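PDB 3HL1: ferritin like protein from Caulobacter vibrioides, which is of unknown function but belongs to the ferritin-like family of helical-bundle proteins and is probably a metal-binding protein. Local coordinates for residues M55-L60 against D200-Q205; G108-T113 against N245-Y250; L120-E125 against W231-R236. All coordinates share one frame; numbering follows the deposited sequence. Where two conformers were deposited one is given.

Interaction 1 (M55-L60 against D200-Q205)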
HETATM    1  N   MSE A  55       5.070   1.861   2.790  1.00 31.19           N
HETATM    2  CA  MSE A  55       5.069   3.226   3.329  0.50 34.39           C
HETATM    3  C   MSE A  55       5.890   4.150   2.452  1.00 32.71           C
HETATM    4  O   MSE A  55       5.450   5.251   2.108  1.00 36.63           O
HETATM    5  CB  MSE A  55       5.615   3.221   4.760  0.50 32.72           C
HETATM    6  CG  MSE A  55       4.667   2.550   5.741  0.50 31.07           C
HETATM    7 SE   MSE A  55       5.566   2.153   7.430  0.38 39.22          SE
HETATM    8  CE  MSE A  55       4.212   1.193   8.235  0.50 28.52           C
ATOM      9  N   LEU A  56       7.070   3.687   2.066  1.00 32.38           N
ATOM     10  CA  LEU A  56       7.887   4.376   1.082  1.00 30.63           C
ATOM     11  C   LEU A  56       7.118   4.605  -0.224  1.00 30.73           C
ATOM     12  O   LEU A  56       7.176   5.714  -0.757  1.00 31.61           O
ATOM     13  CB  LEU A  56       9.212   3.619   0.816  1.00 32.95           C
ATOM     14  CG  LEU A  56      10.015   4.172  -0.361  1.00 34.82           C
ATOM     15  CD1 LEU A  56      10.549   5.543   0.051  1.00 31.84           C
ATOM     16  CD2 LEU A  56      11.122   3.248  -0.886  1.00 34.26           C
ATOM     17  N   HIS A  57       6.382   3.596  -0.716  1.00 30.08           N
ATOM     18  CA  HIS A  57       5.618   3.759  -1.941  1.00 29.82           C
ATOM     19  C   HIS A  57       4.634   4.891  -1.800  1.00 30.34           C
ATOM     20  O   HIS A  57       4.489   5.690  -2.737  1.00 29.97           O
ATOM     21  CB  HIS A  57       4.889   2.491  -2.400  1.00 30.61           C
ATOM     22  CG  HIS A  57       5.791   1.342  -2.697  1.00 31.76           C
ATOM     23  ND1 HIS A  57       5.312   0.068  -2.935  1.00 33.45           N
ATOM     24  CD2 HIS A  57       7.138   1.256  -2.716  1.00 32.50           C
ATOM     25  CE1 HIS A  57       6.341  -0.745  -3.106  1.00 33.05           C
ATOM     26  NE2 HIS A  57       7.457  -0.055  -2.973  1.00 33.36           N
ATOM     27  N   ALA A  58       3.939   4.948  -0.663  1.00 31.90           N
ATOM     28  CA  ALA A  58       2.982   6.028  -0.401  1.00 29.92           C
ATOM     29  C   ALA A  58       3.651   7.395  -0.522  1.00 32.06           C
ATOM     30  O   ALA A  58       3.127   8.297  -1.194  1.00 31.86           O
ATOM     31  CB  ALA A  58       2.280   5.847   0.983  1.00 31.31           C
ATOM     32  N   GLN A  59       4.793   7.558   0.139  1.00 31.37           N
ATOM     33  CA  GLN A  59       5.582   8.778   0.049  1.00 34.02           C
ATOM     34  C   GLN A  59       5.974   9.153  -1.391  1.00 33.42           C
ATOM     35  O   GLN A  59       5.898  10.321  -1.776  1.00 30.42           O
ATOM     36  CB  GLN A  59       6.850   8.652   0.912  1.00 34.00           C
ATOM     37  CG  GLN A  59       7.861   9.773   0.652  1.00 41.19           C
ATOM     38  CD  GLN A  59       9.055   9.702   1.554  1.00 41.53           C
ATOM     39  OE1 GLN A  59       8.925   9.888   2.768  1.00 50.65           O
ATOM     40  NE2 GLN A  59      10.236   9.432   0.972  1.00 54.93           N
ATOM     41  N   LEU A  60       6.392   8.162  -2.169  1.00 30.62           N
ATOM     42  CA  LEU A  60       6.836   8.378  -3.552  1.00 27.88           C
ATOM     43  C   LEU A  60       5.702   8.810  -4.415  1.00 29.18           C
ATOM     44  O   LEU A  60       5.875   9.706  -5.276  1.00 29.78           O
ATOM     45  CB  LEU A  60       7.508   7.110  -4.115  1.00 26.93           C
ATOM     46  CG  LEU A  60       8.811   6.667  -3.384  1.00 32.58           C
ATOM     47  CD1 LEU A  60       9.454   5.491  -4.133  1.00 34.41           C
ATOM     48  CD2 LEU A  60       9.768   7.806  -3.252  1.00 31.85           C
ATOM     49  N   ASP A 200       9.468   3.416 -11.098  1.00 33.45           N
ATOM     50  CA  ASP A 200      10.274   2.184 -11.280  1.00 36.30           C
ATOM     51  C   ASP A 200      10.685   1.535  -9.977  1.00 34.60           C
ATOM     52  O   ASP A 200      10.557   0.353  -9.842  1.00 33.46           O
ATOM     53  CB  ASP A 200      11.517   2.436 -12.154  1.00 34.75           C
ATOM     54  CG  ASP A 200      11.169   2.490 -13.636  1.00 40.47           C
ATOM     55  OD1 ASP A 200      10.071   2.005 -14.028  1.00 38.99           O
ATOM     56  OD2 ASP A 200      11.975   3.028 -14.412  1.00 46.41           O
ATOM     57  N   ILE A 201      11.107   2.336  -9.001  1.00 32.65           N
ATOM     58  CA  ILE A 201      11.368   1.841  -7.666  1.00 33.54           C
ATOM     59  C   ILE A 201      10.148   1.187  -7.041  1.00 34.08           C
ATOM     60  O   ILE A 201      10.292   0.163  -6.421  1.00 36.19           O
ATOM     61  CB  ILE A 201      11.839   2.976  -6.713  1.00 33.86           C
ATOM     62  CG1 ILE A 201      13.217   3.507  -7.123  1.00 38.18           C
ATOM     63  CG2 ILE A 201      11.876   2.457  -5.249  1.00 34.63           C
ATOM     64  CD1 ILE A 201      13.518   4.894  -6.605  1.00 39.91           C
ATOM     65  N   ILE A 202       8.953   1.799  -7.167  1.00 34.25           N
ATOM     66  CA  ILE A 202       7.723   1.259  -6.625  1.00 33.10           C
ATOM     67  C   ILE A 202       7.373  -0.106  -7.226  1.00 36.23           C
ATOM     68  O   ILE A 202       7.069  -1.063  -6.503  1.00 34.01           O
ATOM     69  CB  ILE A 202       6.511   2.228  -6.856  1.00 32.44           C
ATOM     70  CG1 ILE A 202       6.672   3.531  -6.061  1.00 30.30           C
ATOM     71  CG2 ILE A 202       5.210   1.541  -6.426  1.00 32.49           C
ATOM     72  CD1 ILE A 202       5.665   4.638  -6.438  1.00 28.42           C
ATOM     73  N   VAL A 203       7.381  -0.175  -8.555  1.00 33.20           N
ATOM     74  CA  VAL A 203       7.001  -1.388  -9.267  1.00 34.59           C
ATOM     75  C   VAL A 203       8.050  -2.511  -9.090  1.00 35.56           C
ATOM     76  O   VAL A 203       7.668  -3.664  -8.875  1.00 35.55           O
ATOM     77  CB  VAL A 203       6.790  -1.120 -10.742  1.00 33.90           C
ATOM     78  CG1 VAL A 203       6.489  -2.431 -11.487  1.00 37.98           C
ATOM     79  CG2 VAL A 203       5.602  -0.119 -10.906  1.00 32.24           C
ATOM     80  N   ASP A 204       9.335  -2.160  -9.161  1.00 36.79           N
ATOM     81  CA  ASP A 204      10.430  -3.121  -8.945  1.00 36.61           C
ATOM     82  C   ASP A 204      10.320  -3.781  -7.581  1.00 38.04           C
ATOM     83  O   ASP A 204      10.610  -4.954  -7.455  1.00 39.61           O
ATOM     84  CB  ASP A 204      11.815  -2.466  -8.978  1.00 36.07           C
ATOM     85  CG  ASP A 204      12.244  -1.994 -10.366  1.00 39.36           C
ATOM     86  OD1 ASP A 204      11.543  -2.235 -11.354  1.00 33.20           O
ATOM     87  OD2 ASP A 204      13.287  -1.324 -10.445  1.00 35.25           O
ATOM     88  N   GLN A 205       9.916  -3.027  -6.568  1.00 38.08           N
ATOM     89  CA  GLN A 205       9.794  -3.567  -5.209  1.00 40.47           C
ATOM     90  C   GLN A 205       8.616  -4.522  -5.081  1.00 41.08           C
ATOM     91  O   GLN A 205       8.727  -5.512  -4.397  1.00 41.48           O
ATOM     92  CB  GLN A 205       9.713  -2.459  -4.152  1.00 40.34           C
ATOM     93  CG  GLN A 205      11.036  -1.709  -3.962  1.00 39.83           C
ATOM     94  CD  GLN A 205      11.013  -0.691  -2.831  1.00 37.55           C
ATOM     95  OE1 GLN A 205       9.967  -0.286  -2.347  1.00 40.19           O
ATOM     96  NE2 GLN A 205      12.195  -0.275  -2.408  1.00 40.21           N
TER
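His57 and Gln205 are brought together by matching first torsions: in each, CG lies anti to the carbonyl carbon, and beyond CG the glutamine chain runs extended into the gap between the helices. His57 NE2 donates to Gln205 OE1 at 2.6 Å, close to the imidazole plane and onto a lone pair in the carbonyl plane. The N-H...O angle of 141° shows that this short bond is noticeably bent. Ring and amide planes are turned 37° apart, while Gln205 CB comes up to the same imidazole edge, 3.5 Å from His57 NE2. Over one face of the ring sits Ile202 CG2, 3.8 Å from His57 CG, in a CH-pi contact. The other branch of Ile202 continues away from the ring, its CD1 reaching Leu60 CB at 3.9 Å. Leu60 CD1 also meets Ile201 CG2 at 4.0 Å, and Leu56 CD2 lies against the amide of Gln205. At the second ring nitrogen, His57 ND1 is hydrogen-bonded to Glu22 OE1 of helix 8-35, so both nitrogens are engaged and the ring rotation is fixed. The imidazole also borders an unidentified ligand, which is hydrogen-bonded to Ile202 O and may mark a pocket. The segments run nearly antiparallel, at 155° with axes 10.0 Å apart, consistent with neighbouring helices of a ferritin-like bundle.

Interaction 2 (G108-T113 against N245-Y250)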
ATOM      1  N   GLY A 108      -7.038 -10.222   9.066  1.00 29.38           N
ATOM      2  CA  GLY A 108      -6.849 -11.448   9.805  1.00 30.27           C
ATOM      3  C   GLY A 108      -5.376 -11.726  10.061  1.00 29.25           C
ATOM      4  O   GLY A 108      -4.522 -10.870   9.763  1.00 27.49           O
ATOM      5  N   PRO A 109      -5.069 -12.906  10.652  1.00 30.05           N
ATOM      6  CA  PRO A 109      -3.725 -13.240  11.038  1.00 27.45           C
ATOM      7  C   PRO A 109      -2.959 -13.834   9.861  1.00 27.66           C
ATOM      8  O   PRO A 109      -3.468 -13.845   8.727  1.00 27.23           O
ATOM      9  CB  PRO A 109      -3.934 -14.275  12.153  1.00 28.27           C
ATOM     10  CG  PRO A 109      -5.141 -14.998  11.722  1.00 31.68           C
ATOM     11  CD  PRO A 109      -6.018 -13.959  11.044  1.00 25.20           C
ATOM     12  N   LEU A 110      -1.727 -14.268  10.122  1.00 29.34           N
ATOM     13  CA  LEU A 110      -0.962 -15.010   9.124  1.00 27.47           C
ATOM     14  C   LEU A 110      -1.670 -16.371   8.946  1.00 31.68           C
ATOM     15  O   LEU A 110      -1.415 -17.290   9.651  1.00 29.68           O
ATOM     16  CB  LEU A 110       0.468 -15.215   9.584  1.00 29.96           C
ATOM     17  CG  LEU A 110       1.293 -15.964   8.517  1.00 34.49           C
ATOM     18  CD1 LEU A 110       1.604 -15.005   7.325  1.00 34.87           C
ATOM     19  CD2 LEU A 110       2.589 -16.491   9.174  1.00 33.14           C
ATOM     20  N   ASP A 111      -2.617 -16.450   8.033  1.00 31.85           N
ATOM     21  CA  ASP A 111      -3.243 -17.728   7.673  1.00 32.71           C
ATOM     22  C   ASP A 111      -3.294 -17.817   6.151  1.00 31.04           C
ATOM     23  O   ASP A 111      -2.956 -16.860   5.451  1.00 27.82           O
ATOM     24  CB  ASP A 111      -4.615 -17.883   8.316  1.00 30.58           C
ATOM     25  CG  ASP A 111      -5.604 -16.759   7.923  1.00 36.11           C
ATOM     26  OD1 ASP A 111      -5.366 -16.030   6.936  1.00 28.86           O
ATOM     27  OD2 ASP A 111      -6.640 -16.615   8.603  1.00 30.81           O
ATOM     28  N   LEU A 112      -3.706 -18.950   5.628  1.00 32.23           N
ATOM     29  CA  LEU A 112      -3.723 -19.124   4.165  1.00 32.86           C
ATOM     30  C   LEU A 112      -4.495 -18.042   3.422  1.00 28.54           C
ATOM     31  O   LEU A 112      -4.038 -17.518   2.399  1.00 26.09           O
ATOM     32  CB  LEU A 112      -4.250 -20.520   3.813  1.00 34.81           C
ATOM     33  CG  LEU A 112      -4.107 -20.853   2.321  1.00 41.23           C
ATOM     34  CD1 LEU A 112      -2.649 -20.678   1.834  1.00 40.75           C
ATOM     35  CD2 LEU A 112      -4.635 -22.254   2.040  1.00 32.89           C
ATOM     36  N   THR A 113      -5.671 -17.719   3.937  1.00 29.84           N
ATOM     37  CA  THR A 113      -6.541 -16.714   3.355  1.00 31.03           C
ATOM     38  C   THR A 113      -5.813 -15.355   3.196  1.00 31.96           C
ATOM     39  O   THR A 113      -5.895 -14.725   2.149  1.00 29.65           O
ATOM     40  CB  THR A 113      -7.831 -16.507   4.208  1.00 34.85           C
ATOM     41  OG1 THR A 113      -8.566 -17.737   4.259  1.00 37.65           O
ATOM     42  CG2 THR A 113      -8.769 -15.440   3.557  1.00 29.06           C
ATOM     43  N   ASN A 245       6.017 -25.085   7.622  1.00 49.86           N
ATOM     44  CA  ASN A 245       5.736 -24.830   9.046  1.00 54.02           C
ATOM     45  C   ASN A 245       5.543 -23.358   9.387  1.00 52.54           C
ATOM     46  O   ASN A 245       6.516 -22.610   9.565  1.00 55.35           O
ATOM     47  CB  ASN A 245       6.852 -25.413   9.911  1.00 53.46           C
ATOM     48  CG  ASN A 245       7.032 -26.900   9.687  1.00 60.88           C
ATOM     49  OD1 ASN A 245       6.195 -27.715  10.105  1.00 58.45           O
ATOM     50  ND2 ASN A 245       8.115 -27.261   8.984  1.00 58.57           N
ATOM     51  N   TRP A 246       4.289 -22.948   9.500  1.00 49.92           N
ATOM     52  CA  TRP A 246       3.987 -21.528   9.762  1.00 47.75           C
ATOM     53  C   TRP A 246       4.107 -21.261  11.233  1.00 43.47           C
ATOM     54  O   TRP A 246       3.793 -22.133  12.027  1.00 38.85           O
ATOM     55  CB  TRP A 246       2.607 -21.166   9.271  1.00 46.42           C
ATOM     56  CG  TRP A 246       2.525 -21.173   7.783  1.00 52.07           C
ATOM     57  CD1 TRP A 246       3.334 -21.866   6.894  1.00 55.76           C
ATOM     58  CD2 TRP A 246       1.544 -20.521   6.995  1.00 44.90           C
ATOM     59  NE1 TRP A 246       2.914 -21.645   5.605  1.00 59.66           N
ATOM     60  CE2 TRP A 246       1.818 -20.822   5.641  1.00 53.63           C
ATOM     61  CE3 TRP A 246       0.447 -19.719   7.296  1.00 46.84           C
ATOM     62  CZ2 TRP A 246       1.036 -20.337   4.601  1.00 49.62           C
ATOM     63  CZ3 TRP A 246      -0.307 -19.230   6.266  1.00 51.11           C
ATOM     64  CH2 TRP A 246      -0.021 -19.552   4.932  1.00 49.01           C
ATOM     65  N   PRO A 247       4.577 -20.059  11.605  1.00 42.12           N
ATOM     66  CA  PRO A 247       4.748 -19.764  13.022  1.00 40.25           C
ATOM     67  C   PRO A 247       3.394 -19.619  13.718  1.00 39.46           C
ATOM     68  O   PRO A 247       2.373 -19.348  13.061  1.00 40.21           O
ATOM     69  CB  PRO A 247       5.501 -18.422  13.013  1.00 43.03           C
ATOM     70  CG  PRO A 247       5.111 -17.771  11.718  1.00 38.87           C
ATOM     71  CD  PRO A 247       4.976 -18.926  10.747  1.00 41.79           C
ATOM     72  N   GLY A 248       3.403 -19.736  15.042  1.00 35.49           N
ATOM     73  CA  GLY A 248       2.190 -19.546  15.846  1.00 36.43           C
ATOM     74  C   GLY A 248       1.691 -18.109  15.738  1.00 33.62           C
ATOM     75  O   GLY A 248       2.504 -17.182  15.631  1.00 32.02           O
ATOM     76  N   VAL A 249       0.376 -17.958  15.705  1.00 36.00           N
ATOM     77  CA  VAL A 249      -0.257 -16.656  15.612  1.00 37.05           C
ATOM     78  C   VAL A 249      -1.229 -16.440  16.774  1.00 38.15           C
ATOM     79  O   VAL A 249      -1.785 -17.398  17.349  1.00 35.98           O
ATOM     80  CB  VAL A 249      -1.003 -16.464  14.280  1.00 38.26           C
ATOM     81  CG1 VAL A 249      -0.015 -16.700  13.090  1.00 29.07           C
ATOM     82  CG2 VAL A 249      -2.214 -17.378  14.204  1.00 39.12           C
ATOM     83  N   TYR A 250      -1.423 -15.175  17.132  1.00 33.83           N
ATOM     84  CA  TYR A 250      -2.425 -14.826  18.072  1.00 31.17           C
ATOM     85  C   TYR A 250      -3.778 -15.129  17.476  1.00 34.52           C
ATOM     86  O   TYR A 250      -3.989 -15.133  16.270  1.00 35.23           O
ATOM     87  CB  TYR A 250      -2.388 -13.350  18.453  1.00 31.86           C
ATOM     88  CG  TYR A 250      -1.158 -12.954  19.145  1.00 31.84           C
ATOM     89  CD1 TYR A 250      -0.953 -13.303  20.488  1.00 31.06           C
ATOM     90  CD2 TYR A 250      -0.162 -12.246  18.476  1.00 32.26           C
ATOM     91  CE1 TYR A 250       0.235 -12.940  21.160  1.00 31.47           C
ATOM     92  CE2 TYR A 250       1.020 -11.907  19.124  1.00 26.16           C
ATOM     93  CZ  TYR A 250       1.208 -12.268  20.466  1.00 29.66           C
ATOM     94  OH  TYR A 250       2.388 -11.882  21.075  1.00 32.66           O
TER
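Trp246 meets segment 108-113 with the rim of its six-membered ring instead of a face: CZ3 abuts the backbone at Asp111 C, 3.3 Å away, just where helix 112-121 begins. The carbonyl carbon lies near the indole plane, and the neighbouring CH2 reaches Leu112 CD1 at 4.2 Å. Next along the same ring edge, Leu110 CG approaches Trp246 CE3 at 4.0 Å. Leu110 is the centre of an inverse gamma turn, whose bend presents its side chain to the 245-250 loop. With CG anti to the backbone nitrogen (chi1 -178°), the leucine places CD2 against the Pro247 ring, 3.8 Å from Pro247 CD and across it at about a right angle. Val249 uses both branches: CG1 packs on Leu110 CB and Leu110 O, each at 3.8 Å, while CG2 touches Pro109 CB at 4.1 Å. The polar side-chain ends find partners outside the two segments. Asp111, at the N-cap position, caps a backbone nitrogen of the helix and forms a salt bridge with Arg114, and Trp246 NE1 bonds weakly to Met243 O. Backbone hydrogen bonds of Gly248 with Lys37 and of Tyr250 with Ser35 anchor the loop to the end of helix 8-35 and the residues after it. Between the two segments there are no hydrogen bonds, which is consistent with shape fit and burial of leucine, valine, proline and indole surface joining them.

Interaction 3 (L120-E125 against W231-R236)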
ATOM      1  N   LEU A 120      -1.932 -12.201  -4.218  1.00 28.44           N
ATOM      2  CA  LEU A 120      -2.819 -11.561  -5.197  1.00 27.34           C
ATOM      3  C   LEU A 120      -2.545 -10.067  -5.356  1.00 29.42           C
ATOM      4  O   LEU A 120      -2.449  -9.563  -6.474  1.00 28.07           O
ATOM      5  CB  LEU A 120      -4.266 -11.769  -4.760  1.00 27.70           C
ATOM      6  CG  LEU A 120      -4.880 -13.120  -5.083  1.00 26.55           C
ATOM      7  CD1 LEU A 120      -6.146 -13.299  -4.290  1.00 27.22           C
ATOM      8  CD2 LEU A 120      -5.163 -13.192  -6.564  1.00 26.09           C
ATOM      9  N   ILE A 121      -2.399  -9.368  -4.254  1.00 33.21           N
ATOM     10  CA  ILE A 121      -2.143  -7.910  -4.300  1.00 35.41           C
ATOM     11  C   ILE A 121      -0.895  -7.617  -5.111  1.00 33.45           C
ATOM     12  O   ILE A 121      -0.876  -6.672  -5.877  1.00 34.29           O
ATOM     13  CB  ILE A 121      -1.988  -7.324  -2.895  1.00 36.90           C
ATOM     14  CG1 ILE A 121      -3.328  -7.244  -2.189  1.00 38.70           C
ATOM     15  CG2 ILE A 121      -1.388  -5.919  -2.927  1.00 38.09           C
ATOM     16  CD1 ILE A 121      -3.138  -7.274  -0.645  1.00 39.92           C
ATOM     17  N   GLU A 122       0.151  -8.403  -4.892  1.00 33.31           N
ATOM     18  CA  GLU A 122       1.420  -8.205  -5.542  1.00 35.72           C
ATOM     19  C   GLU A 122       1.595  -9.012  -6.833  1.00 35.23           C
ATOM     20  O   GLU A 122       2.703  -9.112  -7.358  1.00 35.62           O
ATOM     21  CB  GLU A 122       2.563  -8.568  -4.569  1.00 35.85           C
ATOM     22  CG  GLU A 122       2.527  -7.853  -3.189  1.00 37.99           C
ATOM     23  CD  GLU A 122       3.032  -6.403  -3.215  1.00 36.03           C
ATOM     24  OE1 GLU A 122       3.329  -5.835  -4.318  1.00 38.81           O
ATOM     25  OE2 GLU A 122       3.137  -5.816  -2.111  1.00 43.83           O
ATOM     26  N   TYR A 123       0.513  -9.576  -7.337  1.00 33.14           N
ATOM     27  CA  TYR A 123       0.540 -10.411  -8.532  1.00 34.07           C
ATOM     28  C   TYR A 123       1.179  -9.650  -9.700  1.00 32.52           C
ATOM     29  O   TYR A 123       0.737  -8.523 -10.012  1.00 30.51           O
ATOM     30  CB  TYR A 123      -0.875 -10.809  -8.925  1.00 33.61           C
ATOM     31  CG  TYR A 123      -0.951 -11.904  -9.955  1.00 34.68           C
ATOM     32  CD1 TYR A 123      -0.437 -13.179  -9.690  1.00 30.58           C
ATOM     33  CD2 TYR A 123      -1.593 -11.688 -11.170  1.00 40.26           C
ATOM     34  CE1 TYR A 123      -0.540 -14.169 -10.613  1.00 27.91           C
ATOM     35  CE2 TYR A 123      -1.700 -12.698 -12.095  1.00 36.49           C
ATOM     36  CZ  TYR A 123      -1.153 -13.931 -11.796  1.00 37.69           C
ATOM     37  OH  TYR A 123      -1.281 -14.962 -12.677  1.00 34.89           O
ATOM     38  N   PRO A 124       2.214 -10.242 -10.343  1.00 30.44           N
ATOM     39  CA  PRO A 124       2.971  -9.526 -11.377  1.00 31.89           C
ATOM     40  C   PRO A 124       2.193  -9.292 -12.667  1.00 31.26           C
ATOM     41  O   PRO A 124       1.470 -10.145 -13.148  1.00 31.72           O
ATOM     42  CB  PRO A 124       4.172 -10.465 -11.651  1.00 33.54           C
ATOM     43  CG  PRO A 124       4.249 -11.344 -10.470  1.00 33.30           C
ATOM     44  CD  PRO A 124       2.822 -11.563 -10.090  1.00 31.16           C
ATOM     45  N   GLU A 125       2.351  -8.119 -13.226  1.00 33.68           N
ATOM     46  CA  GLU A 125       1.621  -7.758 -14.440  1.00 33.65           C
ATOM     47  C   GLU A 125       1.859  -8.744 -15.575  1.00 33.97           C
ATOM     48  O   GLU A 125       0.945  -9.011 -16.371  1.00 31.24           O
ATOM     49  CB  GLU A 125       2.096  -6.396 -14.896  1.00 34.17           C
ATOM     50  CG  GLU A 125       1.247  -5.799 -15.972  1.00 38.95           C
ATOM     51  CD  GLU A 125       1.748  -4.448 -16.490  1.00 41.28           C
ATOM     52  OE1 GLU A 125       2.809  -3.924 -16.024  1.00 46.87           O
ATOM     53  OE2 GLU A 125       1.036  -3.933 -17.393  1.00 54.37           O
ATOM     54  N   TRP A 231      14.571  -8.740  -3.121  1.00 67.75           N
ATOM     55  CA  TRP A 231      13.538  -9.768  -3.256  1.00 64.29           C
ATOM     56  C   TRP A 231      12.123  -9.153  -3.307  1.00 56.67           C
ATOM     57  O   TRP A 231      11.663  -8.567  -2.318  1.00 48.23           O
ATOM     58  CB  TRP A 231      13.689 -10.753  -2.100  1.00 67.90           C
ATOM     59  CG  TRP A 231      13.188 -12.127  -2.382  1.00 74.96           C
ATOM     60  CD1 TRP A 231      12.920 -12.685  -3.610  1.00 78.48           C
ATOM     61  CD2 TRP A 231      12.939 -13.150  -1.412  1.00 82.14           C
ATOM     62  NE1 TRP A 231      12.494 -13.979  -3.451  1.00 82.61           N
ATOM     63  CE2 TRP A 231      12.498 -14.293  -2.113  1.00 84.06           C
ATOM     64  CE3 TRP A 231      13.031 -13.209  -0.013  1.00 81.31           C
ATOM     65  CZ2 TRP A 231      12.150 -15.486  -1.463  1.00 78.43           C
ATOM     66  CZ3 TRP A 231      12.688 -14.398   0.632  1.00 80.00           C
ATOM     67  CH2 TRP A 231      12.252 -15.516  -0.097  1.00 78.01           C
ATOM     68  N   PRO A 232      11.440  -9.270  -4.472  1.00 51.97           N
ATOM     69  CA  PRO A 232      10.169  -8.530  -4.590  1.00 49.57           C
ATOM     70  C   PRO A 232       9.064  -9.084  -3.677  1.00 45.06           C
ATOM     71  O   PRO A 232       9.176 -10.196  -3.180  1.00 38.70           O
ATOM     72  CB  PRO A 232       9.807  -8.640  -6.087  1.00 49.06           C
ATOM     73  CG  PRO A 232      11.004  -9.252  -6.747  1.00 53.13           C
ATOM     74  CD  PRO A 232      11.743 -10.015  -5.707  1.00 51.98           C
ATOM     75  N   HIS A 233       8.034  -8.268  -3.425  1.00 43.95           N
ATOM     76  CA  HIS A 233       6.969  -8.634  -2.475  1.00 42.93           C
ATOM     77  C   HIS A 233       6.243  -9.925  -2.920  1.00 41.39           C
ATOM     78  O   HIS A 233       5.949 -10.836  -2.111  1.00 39.22           O
ATOM     79  CB  HIS A 233       5.955  -7.493  -2.341  1.00 41.28           C
ATOM     80  CG  HIS A 233       6.498  -6.262  -1.675  1.00 38.04           C
ATOM     81  ND1 HIS A 233       5.706  -5.165  -1.378  1.00 37.02           N
ATOM     82  CD2 HIS A 233       7.756  -5.941  -1.272  1.00 37.15           C
ATOM     83  CE1 HIS A 233       6.444  -4.236  -0.799  1.00 35.78           C
ATOM     84  NE2 HIS A 233       7.700  -4.663  -0.753  1.00 35.78           N
ATOM     85  N   PHE A 234       5.960 -10.018  -4.219  1.00 40.73           N
ATOM     86  CA  PHE A 234       5.265 -11.198  -4.727  1.00 40.32           C
ATOM     87  C   PHE A 234       6.052 -12.454  -4.370  1.00 41.47           C
ATOM     88  O   PHE A 234       5.526 -13.381  -3.741  1.00 37.80           O
ATOM     89  CB  PHE A 234       5.046 -11.146  -6.236  1.00 38.35           C
ATOM     90  CG  PHE A 234       4.301 -12.334  -6.740  1.00 37.87           C
ATOM     91  CD1 PHE A 234       2.960 -12.525  -6.389  1.00 43.31           C
ATOM     92  CD2 PHE A 234       4.921 -13.301  -7.503  1.00 38.50           C
ATOM     93  CE1 PHE A 234       2.261 -13.633  -6.807  1.00 40.52           C
ATOM     94  CE2 PHE A 234       4.212 -14.400  -7.925  1.00 38.19           C
ATOM     95  CZ  PHE A 234       2.880 -14.568  -7.574  1.00 40.71           C
ATOM     96  N   GLN A 235       7.324 -12.472  -4.746  1.00 40.48           N
ATOM     97  CA  GLN A 235       8.165 -13.634  -4.475  1.00 42.15           C
ATOM     98  C   GLN A 235       8.240 -13.948  -2.967  1.00 39.41           C
ATOM     99  O   GLN A 235       8.047 -15.089  -2.558  1.00 41.02           O
ATOM    100  CB  GLN A 235       9.533 -13.412  -5.108  1.00 44.90           C
ATOM    101  CG  GLN A 235       9.549 -13.694  -6.634  1.00 55.70           C
ATOM    102  CD  GLN A 235       9.365 -12.444  -7.538  1.00 67.35           C
ATOM    103  OE1 GLN A 235       8.442 -11.635  -7.358  1.00 69.51           O
ATOM    104  NE2 GLN A 235      10.246 -12.318  -8.543  1.00 65.03           N
ATOM    105  N   ARG A 236       8.474 -12.932  -2.150  1.00 40.50           N
ATOM    106  CA  ARG A 236       8.474 -13.072  -0.684  1.00 42.19           C
ATOM    107  C   ARG A 236       7.236 -13.788  -0.157  1.00 40.34           C
ATOM    108  O   ARG A 236       7.326 -14.700   0.666  1.00 41.45           O
ATOM    109  CB  ARG A 236       8.442 -11.682  -0.014  1.00 45.36           C
ATOM    110  CG  ARG A 236       9.699 -10.868  -0.052  1.00 55.86           C
ATOM    111  CD  ARG A 236       9.356  -9.523   0.594  1.00 64.77           C
ATOM    112  NE  ARG A 236      10.363  -8.510   0.326  1.00 66.08           N
ATOM    113  CZ  ARG A 236      11.251  -8.070   1.206  1.00 72.12           C
ATOM    114  NH1 ARG A 236      11.274  -8.523   2.456  1.00 74.79           N
ATOM    115  NH2 ARG A 236      12.122  -7.149   0.823  1.00 79.30           N
TER
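Phe234 presents one face squarely to Pro124, whose CD stands 3.6 Å from the centroid of the phenyl ring and only 4° off the ring normal, a nearly centred CH-pi contact. The proline crosses the phenylalanine at about a right angle, and Pro124 CG adds a touch at Phe234 CD2. Next to it, Tyr123 and Phe234 lie side by side and point the same way, yet their rings are inclined by 77°. The tyrosine edge is directed at the phenyl face in an offset edge-to-face pair, with Tyr123 CD1 4.0 Å from Phe234 CE1. The backbone joins this packing through Glu122 O, which comes within 3.3 Å of Phe234 CB. The contact thus sets the end of helix 112-121, and the turn that follows, against the first turn of helix 233-242 in the interior of the ferritin-like fold. Beyond CB the glutamate turns polar. Its chain bends at the second torsion (chi2 -78°), laying the carboxylate alongside His233 CB, 3.2 Å from Glu122 CD. His233 ND1 then donates to Glu122 OE2 at 2.7 Å. The acceptor lies in the imidazole plane, but the donor approaches from above the carboxylate plane, the two groups being almost perpendicular. Glu122 OE2 is gripped a second time by Tyr29 OH of helix 8-35, and Glu122 OE1 is hydrogen-bonded to an unidentified ligand. His233 NE2 is hydrogen-bonded to Gln53 OE1 of helix 42-67, so partners at both nitrogens hold the imidazole in place.

How the interactions relate
Interaction 3 is buried and interaction 1 partly buried near the middle of the chain, their centres about 13 Å apart, and they meet directly: Gln205 O probably accepts a hydrogen bond from His233 N at 3.0 Å, tying the end of helix 188-207 to the start of helix 233-242. Each pairs apolar packing with a histidine hydrogen bond, and both border an unidentified ligand; interaction 1 joins two helix flanks, interaction 3 two helix ends. Interaction 2 is a surface contact about 20 Å from the chain centre, with apolar side-chain packing and no hydrogen bond between its segments. It shares helix 112-121 with interaction 3, so one helix is held near its start at the periphery and near its end in the interior.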